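Local coordinates for putative DNA-binding protein (Ralstonia eutropha, PDB 3HWU), which is of unknown function but carries a Plants and Prokaryotes Conserved (PCC) domain and may bind DNA, at residues G6-T11 / Y15-R20; L32-H37 / G86-H91; G55-D58 / Q63-P66. All blocks are in the same frame, centred on the assembly; numbering follows the deposited sequence. Where two conformers were deposited one is given.

Interaction 1. Residues G6-T11 / Y15-R20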
loop_
_atom_site.group_PDB
_atom_site.type_symbol
_atom_site.label_atom_id
_atom_site.label_comp_id
_atom_site.label_asym_id
_atom_site.label_seq_id
_atom_site.Cartn_x
_atom_site.Cartn_y
_atom_site.Cartn_z
ATOM N N GLY A 6 -18.877 14.564 7.917
ATOM C CA GLY A 6 -18.059 15.089 6.843
ATOM C C GLY A 6 -16.694 14.447 6.636
ATOM O O GLY A 6 -15.869 14.964 5.875
ATOM N N LYS A 7 -16.429 13.353 7.334
ATOM C CA LYS A 7 -15.095 12.757 7.301
ATOM C C LYS A 7 -15.054 11.486 6.441
ATOM O O LYS A 7 -13.971 10.948 6.246
ATOM C CB LYS A 7 -14.591 12.389 8.705
ATOM C CG LYS A 7 -14.510 13.517 9.745
ATOM C CD LYS A 7 -13.404 14.480 9.475
ATOM C CE LYS A 7 -13.263 15.585 10.548
ATOM N NZ LYS A 7 -12.605 15.205 11.789
ATOM N N TYR A 8 -16.178 11.003 5.932
ATOM C CA TYR A 8 -16.135 9.860 5.042
ATOM C C TYR A 8 -17.303 9.866 4.074
ATOM O O TYR A 8 -18.319 10.572 4.273
ATOM C CB TYR A 8 -16.066 8.547 5.832
ATOM C CG TYR A 8 -17.293 8.189 6.638
ATOM C CD1 TYR A 8 -17.472 8.692 7.892
ATOM C CD2 TYR A 8 -18.231 7.295 6.147
ATOM C CE1 TYR A 8 -18.578 8.333 8.645
ATOM C CE2 TYR A 8 -19.340 6.931 6.899
ATOM C CZ TYR A 8 -19.503 7.451 8.128
ATOM O OH TYR A 8 -20.605 7.075 8.866
HETATM N N MSE A 9 -17.163 9.051 3.040
HETATM C CA MSE A 9 -18.209 8.789 2.053
HETATM C C MSE A 9 -18.273 7.297 1.757
HETATM O O MSE A 9 -17.260 6.599 1.792
HETATM C CB MSE A 9 -18.015 9.589 0.753
HETATM C CG MSE A 9 -16.988 9.082 -0.212
HETATM SE SE MSE A 9 -16.815 10.277 -1.754
HETATM C CE MSE A 9 -15.856 8.970 -2.738
ATOM N N LYS A 10 -19.468 6.817 1.472
ATOM C CA LYS A 10 -19.659 5.440 1.018
ATOM C C LYS A 10 -19.195 5.303 -0.421
ATOM O O LYS A 10 -19.546 6.137 -1.270
ATOM C CB LYS A 10 -21.149 5.016 1.173
ATOM C CG LYS A 10 -21.394 3.498 1.013
ATOM C CD LYS A 10 -22.843 3.071 0.857
ATOM C CE LYS A 10 -22.936 1.549 0.393
ATOM N NZ LYS A 10 -22.050 1.018 -0.825
ATOM N N THR A 11 -18.432 4.236 -0.667
ATOM C CA THR A 11 -17.980 3.884 -2.013
ATOM C C THR A 11 -18.556 2.512 -2.388
ATOM O O THR A 11 -19.015 1.766 -1.517
ATOM C CB THR A 11 -16.462 3.843 -2.096
ATOM O OG1 THR A 11 -16.020 2.792 -1.244
ATOM C CG2 THR A 11 -15.841 5.185 -1.658
ATOM N N TYR A 15 -15.610 2.452 1.990
ATOM C CA TYR A 15 -15.673 3.872 2.324
ATOM C C TYR A 15 -14.378 4.537 1.899
ATOM O O TYR A 15 -13.328 3.880 1.776
ATOM C CB TYR A 15 -15.809 4.067 3.858
ATOM C CG TYR A 15 -17.069 3.457 4.391
ATOM C CD1 TYR A 15 -18.292 4.109 4.277
ATOM C CD2 TYR A 15 -17.058 2.208 4.974
ATOM C CE1 TYR A 15 -19.473 3.507 4.758
ATOM C CE2 TYR A 15 -18.228 1.617 5.450
ATOM C CZ TYR A 15 -19.411 2.253 5.313
ATOM O OH TYR A 15 -20.562 1.619 5.745
ATOM N N LEU A 16 -14.434 5.850 1.725
ATOM C CA LEU A 16 -13.243 6.701 1.611
ATOM C C LEU A 16 -13.347 7.697 2.756
ATOM O O LEU A 16 -14.365 8.391 2.904
ATOM C CB LEU A 16 -13.242 7.472 0.278
ATOM C CG LEU A 16 -12.070 8.424 0.064
ATOM C CD1 LEU A 16 -10.706 7.706 -0.054
ATOM C CD2 LEU A 16 -12.320 9.332 -1.160
HETATM N N MSE A 17 -12.288 7.788 3.545
HETATM C CA MSE A 17 -12.260 8.685 4.686
HETATM C C MSE A 17 -11.182 9.767 4.473
HETATM O O MSE A 17 -10.078 9.454 4.023
HETATM C CB MSE A 17 -12.002 7.850 5.946
HETATM C CG MSE A 17 -11.833 8.584 7.252
HETATM SE SE MSE A 17 -11.830 7.368 8.791
HETATM C CE MSE A 17 -13.475 7.942 9.313
ATOM N N VAL A 18 -11.519 11.033 4.778
ATOM C CA VAL A 18 -10.558 12.135 4.734
ATOM C C VAL A 18 -10.551 12.777 6.125
ATOM O O VAL A 18 -11.476 13.480 6.508
ATOM C CB VAL A 18 -10.819 13.186 3.622
ATOM C CG1 VAL A 18 -9.751 14.303 3.694
ATOM C CG2 VAL A 18 -10.842 12.538 2.244
ATOM N N LEU A 19 -9.508 12.470 6.879
ATOM C CA LEU A 19 -9.305 13.013 8.206
ATOM C C LEU A 19 -8.503 14.303 8.104
ATOM O O LEU A 19 -7.809 14.555 7.126
ATOM C CB LEU A 19 -8.633 11.992 9.121
ATOM C CG LEU A 19 -9.349 10.646 9.245
ATOM C CD1 LEU A 19 -8.544 9.730 10.221
ATOM C CD2 LEU A 19 -10.784 10.786 9.772
ATOM N N ARG A 20 -8.667 15.146 9.112
ATOM C CA ARG A 20 -8.224 16.514 9.109
ATOM C C ARG A 20 -7.336 16.821 10.311
ATOM O O ARG A 20 -7.164 15.996 11.198
ATOM C CB ARG A 20 -9.476 17.411 9.094
ATOM C CG ARG A 20 -10.460 17.062 8.022
ATOM C CD ARG A 20 -9.898 17.409 6.681
ATOM N NE ARG A 20 -9.780 18.842 6.589
ATOM C CZ ARG A 20 -10.763 19.622 6.176
ATOM N NH1 ARG A 20 -11.911 19.087 5.780
ATOM N NH2 ARG A 20 -10.568 20.917 6.163
HETATM O O HOH W 1 -12.962 15.576 5.598
HETATM O O HOH W 2 -13.189 2.578 -0.983
#
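Leu16 O is gripped from two neighbouring residues of the opposite strand. Met9 N donates a hydrogen bond to Leu16 O at 2.9 Å, and Tyr8 CA adds a CA-H...O contact. The other side of the Met9-Leu16 hydrogen-bonded pair repeats this: Met9 O takes Leu16 N at 2.9 Å and a CA-H...O contact from Tyr15 CA. Val18 N then bonds Lys7 O at 2.9 Å. This is an antiparallel hairpin, and strand 8-11 is an outermost strand of the sheet within this chain.

Tyr8 and Tyr15 share one face and lie side by side. Tyr8 CG sits between its backbone N and carbonyl carbon (chi1 67°), which turns the ring edge toward the face of Tyr15. The offset edge-to-face pair has its planes at 84°, and Tyr8 CD2 comes to 3.7 Å from Tyr15 CD1. Tyr8 OH hydrogen-bonds Glu36 OE2 and Tyr15 OH makes a weak hydrogen bond to Glu36 OE1, while helix 25-35 covers this face through Leu32, which touches Tyr8 and Met17.

On the reverse face, selenomethionine Met9 runs beside Leu16, with Met9 CE 3.9 Å from Leu16 CD2. The second subunit packs here, Gln127 of that subunit meeting Met9. Lys7 CE passes 4.1 Å from Arg20 CG, but their charged ends part: Lys7 NZ forms a salt bridge with Asp23, and Arg20 NH2 forms one with Asp134 of the second subunit.

Water 1 donates to Gly6 O and, at 2.7 Å, to Val18 O. Water 2 joins Thr11 OG1 to Tyr15 O. Backbone bonds thus set the pairing, waters bridge its two ends, and the side chains tie one face to the helix and the other to a neighbouring subunit.

Interaction 2. Residues L32-H37 / G86-H91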
loop_
_atom_site.group_PDB
_atom_site.type_symbol
_atom_site.label_atom_id
_atom_site.label_comp_id
_atom_site.label_asym_id
_atom_site.label_seq_id
_atom_site.Cartn_x
_atom_site.Cartn_y
_atom_site.Cartn_z
ATOM N N LEU A 32 -15.443 4.704 12.919
ATOM C CA LEU A 32 -16.104 4.294 11.696
ATOM C C LEU A 32 -16.637 2.846 11.827
ATOM O O LEU A 32 -17.757 2.529 11.399
ATOM C CB LEU A 32 -15.116 4.384 10.524
ATOM C CG LEU A 32 -15.681 3.989 9.152
ATOM C CD1 LEU A 32 -16.607 5.009 8.577
ATOM C CD2 LEU A 32 -14.516 3.733 8.159
ATOM N N ALA A 33 -15.809 1.980 12.392
ATOM C CA ALA A 33 -16.221 0.577 12.587
ATOM C C ALA A 33 -17.498 0.477 13.428
ATOM O O ALA A 33 -18.424 -0.294 13.114
ATOM C CB ALA A 33 -15.058 -0.251 13.214
ATOM N N ARG A 34 -17.540 1.256 14.507
ATOM C CA ARG A 34 -18.707 1.266 15.367
ATOM C C ARG A 34 -19.926 1.941 14.722
ATOM O O ARG A 34 -21.039 1.411 14.860
ATOM C CB ARG A 34 -18.379 1.920 16.713
ATOM C CG ARG A 34 -17.496 1.163 17.670
ATOM C CD ARG A 34 -17.508 1.864 19.047
ATOM N NE ARG A 34 -16.853 3.163 18.956
ATOM C CZ ARG A 34 -15.552 3.341 19.125
ATOM N NH1 ARG A 34 -14.786 2.310 19.461
ATOM N NH2 ARG A 34 -15.015 4.544 18.985
ATOM N N ASP A 35 -19.757 3.078 14.030
ATOM C CA ASP A 35 -20.867 3.832 13.431
ATOM C C ASP A 35 -21.477 3.137 12.237
ATOM O O ASP A 35 -22.687 3.198 12.011
ATOM C CB ASP A 35 -20.474 5.254 12.984
ATOM C CG ASP A 35 -20.221 6.210 14.129
ATOM O OD1 ASP A 35 -20.423 5.836 15.305
ATOM O OD2 ASP A 35 -19.793 7.361 13.802
ATOM N N GLU A 36 -20.639 2.459 11.462
ATOM C CA GLU A 36 -21.091 1.795 10.259
ATOM C C GLU A 36 -21.180 0.270 10.477
ATOM O O GLU A 36 -21.461 -0.461 9.507
ATOM C CB GLU A 36 -20.164 2.122 9.070
ATOM C CG GLU A 36 -20.265 3.558 8.583
ATOM C CD GLU A 36 -21.584 3.920 7.908
ATOM O OE1 GLU A 36 -22.209 3.033 7.283
ATOM O OE2 GLU A 36 -21.973 5.112 7.966
ATOM N N HIS A 37 -20.954 -0.213 11.694
ATOM C CA HIS A 37 -21.072 -1.656 12.018
ATOM C C HIS A 37 -20.287 -2.495 11.008
ATOM O O HIS A 37 -20.769 -3.482 10.472
ATOM C CB HIS A 37 -22.558 -2.064 12.075
ATOM C CG HIS A 37 -23.409 -1.056 12.786
ATOM N ND1 HIS A 37 -24.149 -0.087 12.127
ATOM C CD2 HIS A 37 -23.501 -0.774 14.101
ATOM C CE1 HIS A 37 -24.705 0.712 13.019
ATOM N NE2 HIS A 37 -24.330 0.311 14.228
ATOM N N GLY A 86 -15.734 -7.501 21.614
ATOM C CA GLY A 86 -16.789 -6.566 21.323
ATOM C C GLY A 86 -16.403 -5.160 20.896
ATOM O O GLY A 86 -17.273 -4.319 20.645
ATOM N N LYS A 87 -15.108 -4.885 20.871
ATOM C CA LYS A 87 -14.577 -3.561 20.554
ATOM C C LYS A 87 -13.823 -3.634 19.240
ATOM O O LYS A 87 -13.257 -4.682 18.916
ATOM C CB LYS A 87 -13.601 -3.104 21.631
ATOM C CG LYS A 87 -14.265 -3.004 23.034
ATOM C CD LYS A 87 -13.324 -2.396 24.055
ATOM C CE LYS A 87 -12.275 -3.352 24.472
ATOM N N PRO A 88 -13.803 -2.523 18.501
ATOM C CA PRO A 88 -13.012 -2.553 17.278
ATOM C C PRO A 88 -11.551 -2.784 17.571
ATOM O O PRO A 88 -11.017 -2.251 18.540
ATOM C CB PRO A 88 -13.245 -1.179 16.646
ATOM C CG PRO A 88 -14.227 -0.517 17.430
ATOM C CD PRO A 88 -14.459 -1.240 18.709
ATOM N N SER A 89 -10.920 -3.543 16.695
ATOM C CA SER A 89 -9.525 -3.940 16.827
ATOM C C SER A 89 -8.811 -3.650 15.530
ATOM O O SER A 89 -8.984 -4.360 14.533
ATOM C CB SER A 89 -9.424 -5.419 17.165
ATOM O OG SER A 89 -8.086 -5.848 17.265
ATOM N N ILE A 90 -8.143 -2.488 15.499
ATOM C CA ILE A 90 -7.470 -2.007 14.284
ATOM C C ILE A 90 -6.036 -2.545 14.319
ATOM O O ILE A 90 -5.318 -2.443 15.318
ATOM C CB ILE A 90 -7.465 -0.453 14.210
ATOM C CG1 ILE A 90 -8.834 0.178 14.367
ATOM C CG2 ILE A 90 -6.864 0.052 12.914
ATOM C CD1 ILE A 90 -9.893 -0.299 13.419
ATOM N N HIS A 91 -5.575 -3.088 13.210
ATOM C CA HIS A 91 -4.220 -3.581 13.037
ATOM C C HIS A 91 -3.657 -2.801 11.879
ATOM O O HIS A 91 -4.106 -2.956 10.736
ATOM C CB HIS A 91 -4.216 -5.069 12.706
ATOM C CG HIS A 91 -2.865 -5.646 12.561
ATOM N ND1 HIS A 91 -2.621 -6.858 11.946
ATOM C CD2 HIS A 91 -1.664 -5.171 12.962
ATOM C CE1 HIS A 91 -1.325 -7.114 12.014
ATOM N NE2 HIS A 91 -0.725 -6.105 12.629
#
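Pro88 presents its ring to two successive residues of helix 25-35. Pro88 CB lies 4.0 Å from Ala33 CB, and Pro88 CG and CD meet Arg34. The methyl of Ala33 points toward the strand, and this is a purely apolar touch.

Arg34 reaches the proline by its shape. CG is anti to the carbonyl carbon (chi1 -71°) and stands 3.7 Å from Pro88 CG. The chain runs extended through chi2, then bends at chi3 (-68°). The bend brings the guanidinium to the proline ring, which it meets obliquely, with Arg34 NH1 3.5 Å from Pro88 CG. The two side chains cross at about a right angle. Two conformers of Arg34 were deposited, so the place of NH1 holds for one of them. In it, Arg34 NH2 is hydrogen-bonded to Gln31, one turn earlier in the helix.

The interface continues beyond this pair. Ala33 also rests on Ile81 of strand 72-84, Pro88 touches Trp83 and Glu30, and Ile90 packs on Leu26 and Leu29. The arrangement is helix-on-sheet packing: helix 25-35 of the PCC domain packs on one face of its antiparallel sheet.

Interaction 3. Residues G55-D58 / Q63-P66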
loop_
_atom_site.group_PDB
_atom_site.type_symbol
_atom_site.label_atom_id
_atom_site.label_comp_id
_atom_site.label_asym_id
_atom_site.label_seq_id
_atom_site.Cartn_x
_atom_site.Cartn_y
_atom_site.Cartn_z
ATOM N N GLY A 55 5.604 0.652 17.467
ATOM C CA GLY A 55 6.050 -0.247 18.517
ATOM C C GLY A 55 6.707 -1.475 17.917
ATOM O O GLY A 55 6.222 -1.995 16.904
ATOM N N PHE A 56 7.787 -1.977 18.534
ATOM C CA PHE A 56 8.421 -3.225 18.144
ATOM C C PHE A 56 8.234 -4.151 19.327
ATOM O O PHE A 56 8.739 -3.921 20.440
ATOM C CB PHE A 56 9.894 -3.062 17.774
ATOM C CG PHE A 56 10.445 -4.237 17.061
ATOM C CD1 PHE A 56 10.187 -4.451 15.718
ATOM C CD2 PHE A 56 11.233 -5.155 17.719
ATOM C CE1 PHE A 56 10.690 -5.564 15.070
ATOM C CE2 PHE A 56 11.752 -6.258 17.066
ATOM C CZ PHE A 56 11.467 -6.459 15.746
ATOM N N TYR A 57 7.513 -5.239 19.113
ATOM C CA TYR A 57 7.082 -6.066 20.232
ATOM C C TYR A 57 8.197 -6.953 20.773
ATOM O O TYR A 57 8.917 -7.595 20.019
ATOM C CB TYR A 57 5.915 -6.944 19.812
ATOM C CG TYR A 57 5.174 -7.571 20.978
ATOM C CD1 TYR A 57 4.408 -6.796 21.831
ATOM C CD2 TYR A 57 5.223 -8.932 21.221
ATOM C CE1 TYR A 57 3.721 -7.357 22.891
ATOM C CE2 TYR A 57 4.539 -9.504 22.263
ATOM C CZ TYR A 57 3.794 -8.713 23.106
ATOM O OH TYR A 57 3.055 -9.290 24.122
ATOM N N ASP A 58 8.276 -6.987 22.106
ATOM C CA ASP A 58 9.250 -7.753 22.887
ATOM C C ASP A 58 8.470 -8.925 23.501
ATOM O O ASP A 58 7.674 -8.720 24.411
ATOM C CB ASP A 58 9.836 -6.832 23.975
ATOM C CG ASP A 58 11.010 -7.445 24.744
ATOM O OD1 ASP A 58 11.035 -8.692 24.965
ATOM O OD2 ASP A 58 11.856 -6.641 25.180
ATOM N N GLN A 63 5.730 -6.557 25.884
ATOM C CA GLN A 63 5.531 -5.122 25.754
ATOM C C GLN A 63 6.059 -4.674 24.407
ATOM O O GLN A 63 7.007 -5.249 23.908
ATOM C CB GLN A 63 6.335 -4.361 26.839
ATOM C CG GLN A 63 5.816 -4.619 28.248
ATOM C CD GLN A 63 6.703 -4.082 29.325
ATOM O OE1 GLN A 63 6.604 -4.512 30.480
ATOM N NE2 GLN A 63 7.564 -3.134 28.986
ATOM N N PHE A 64 5.444 -3.642 23.850
ATOM C CA PHE A 64 6.014 -2.914 22.700
ATOM C C PHE A 64 7.103 -1.918 23.145
ATOM O O PHE A 64 6.904 -1.207 24.141
ATOM C CB PHE A 64 4.926 -2.149 21.942
ATOM C CG PHE A 64 3.979 -3.009 21.165
ATOM C CD1 PHE A 64 4.268 -3.461 19.881
ATOM C CD2 PHE A 64 2.752 -3.325 21.693
ATOM C CE1 PHE A 64 3.387 -4.252 19.186
ATOM C CE2 PHE A 64 1.870 -4.096 21.012
ATOM C CZ PHE A 64 2.162 -4.581 19.772
ATOM N N ASP A 65 8.258 -1.893 22.491
ATOM C CA ASP A 65 9.230 -0.811 22.659
ATOM C C ASP A 65 8.740 0.269 21.684
ATOM O O ASP A 65 8.648 -0.011 20.476
ATOM C CB ASP A 65 10.626 -1.238 22.225
ATOM C CG ASP A 65 11.677 -0.146 22.448
ATOM O OD1 ASP A 65 11.679 0.439 23.543
ATOM O OD2 ASP A 65 12.517 0.146 21.572
ATOM N N PRO A 66 8.402 1.474 22.181
ATOM C CA PRO A 66 7.848 2.477 21.283
ATOM C C PRO A 66 8.827 3.494 20.761
ATOM O O PRO A 66 9.864 3.752 21.364
ATOM C CB PRO A 66 6.864 3.204 22.181
ATOM C CG PRO A 66 7.619 3.219 23.544
ATOM C CD PRO A 66 8.395 1.934 23.596
#
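A beta hairpin joins strands 51-58 and 63-70, and on one of its faces the ring of Tyr57 meets that of Phe64. The two form a non-hydrogen-bonded pair, CA to CA 4.1 Å. Tyr57 CG is anti to the backbone N (chi1 -165°), which brings the ring edge up to its partner. Its edge points into the face of Phe64, with Tyr57 CD1 3.6 Å above the centre of the Phe64 ring. The planes stand at 63°, an edge-to-face stack. Phe64 CE1 also approaches Tyr57 CB, at 3.7 Å.

Gly55 makes room for this ring. Phe64 CD1 lies 3.7 Å from Gly55 C, close to where a side chain on Gly55 would stand.

The backbone pairs flank the stack. Phe56 and Asp65 exchange two bonds, and the one from Asp65 N to Phe56 O is nearly straight but comes from above the carbonyl plane. Asp58 N holds Gln63 O at 2.8 Å. The return bond, Gln63 N to Asp58 O, is longer at 3.3 Å. Asp58 also forms a salt bridge with Arg61 in the turn.

Strand 63-70 is an outermost strand of the sheet within this chain. On the inner side, strand 103-114 pairs with Gly55 through the backbone of His107, whose ring stacks on Phe64. Phe56, on the reverse face, packs on Asn71 of the third subunit.

All three contacts belong to one antiparallel sheet. Interactions 1 and 3 are hairpins at its two outer strands, with centres 31 Å apart and on opposite sides of the chain's centre. Interaction 1 is partly buried, under helix 25-35 and against the second subunit. Interaction 3 is a surface contact. Both rest on backbone bonds and an aromatic pair. Interaction 2 instead sets helix against strand by side-chain packing without hydrogen bonds between its segments, and its contact area is smaller. It touches interaction 1 through Leu32 and Glu36, so segment 32-37 serves both. Interactions 2 and 3 do not touch. His91 of interaction 2 might form a metal site, empty in this structure, with His93 and His107.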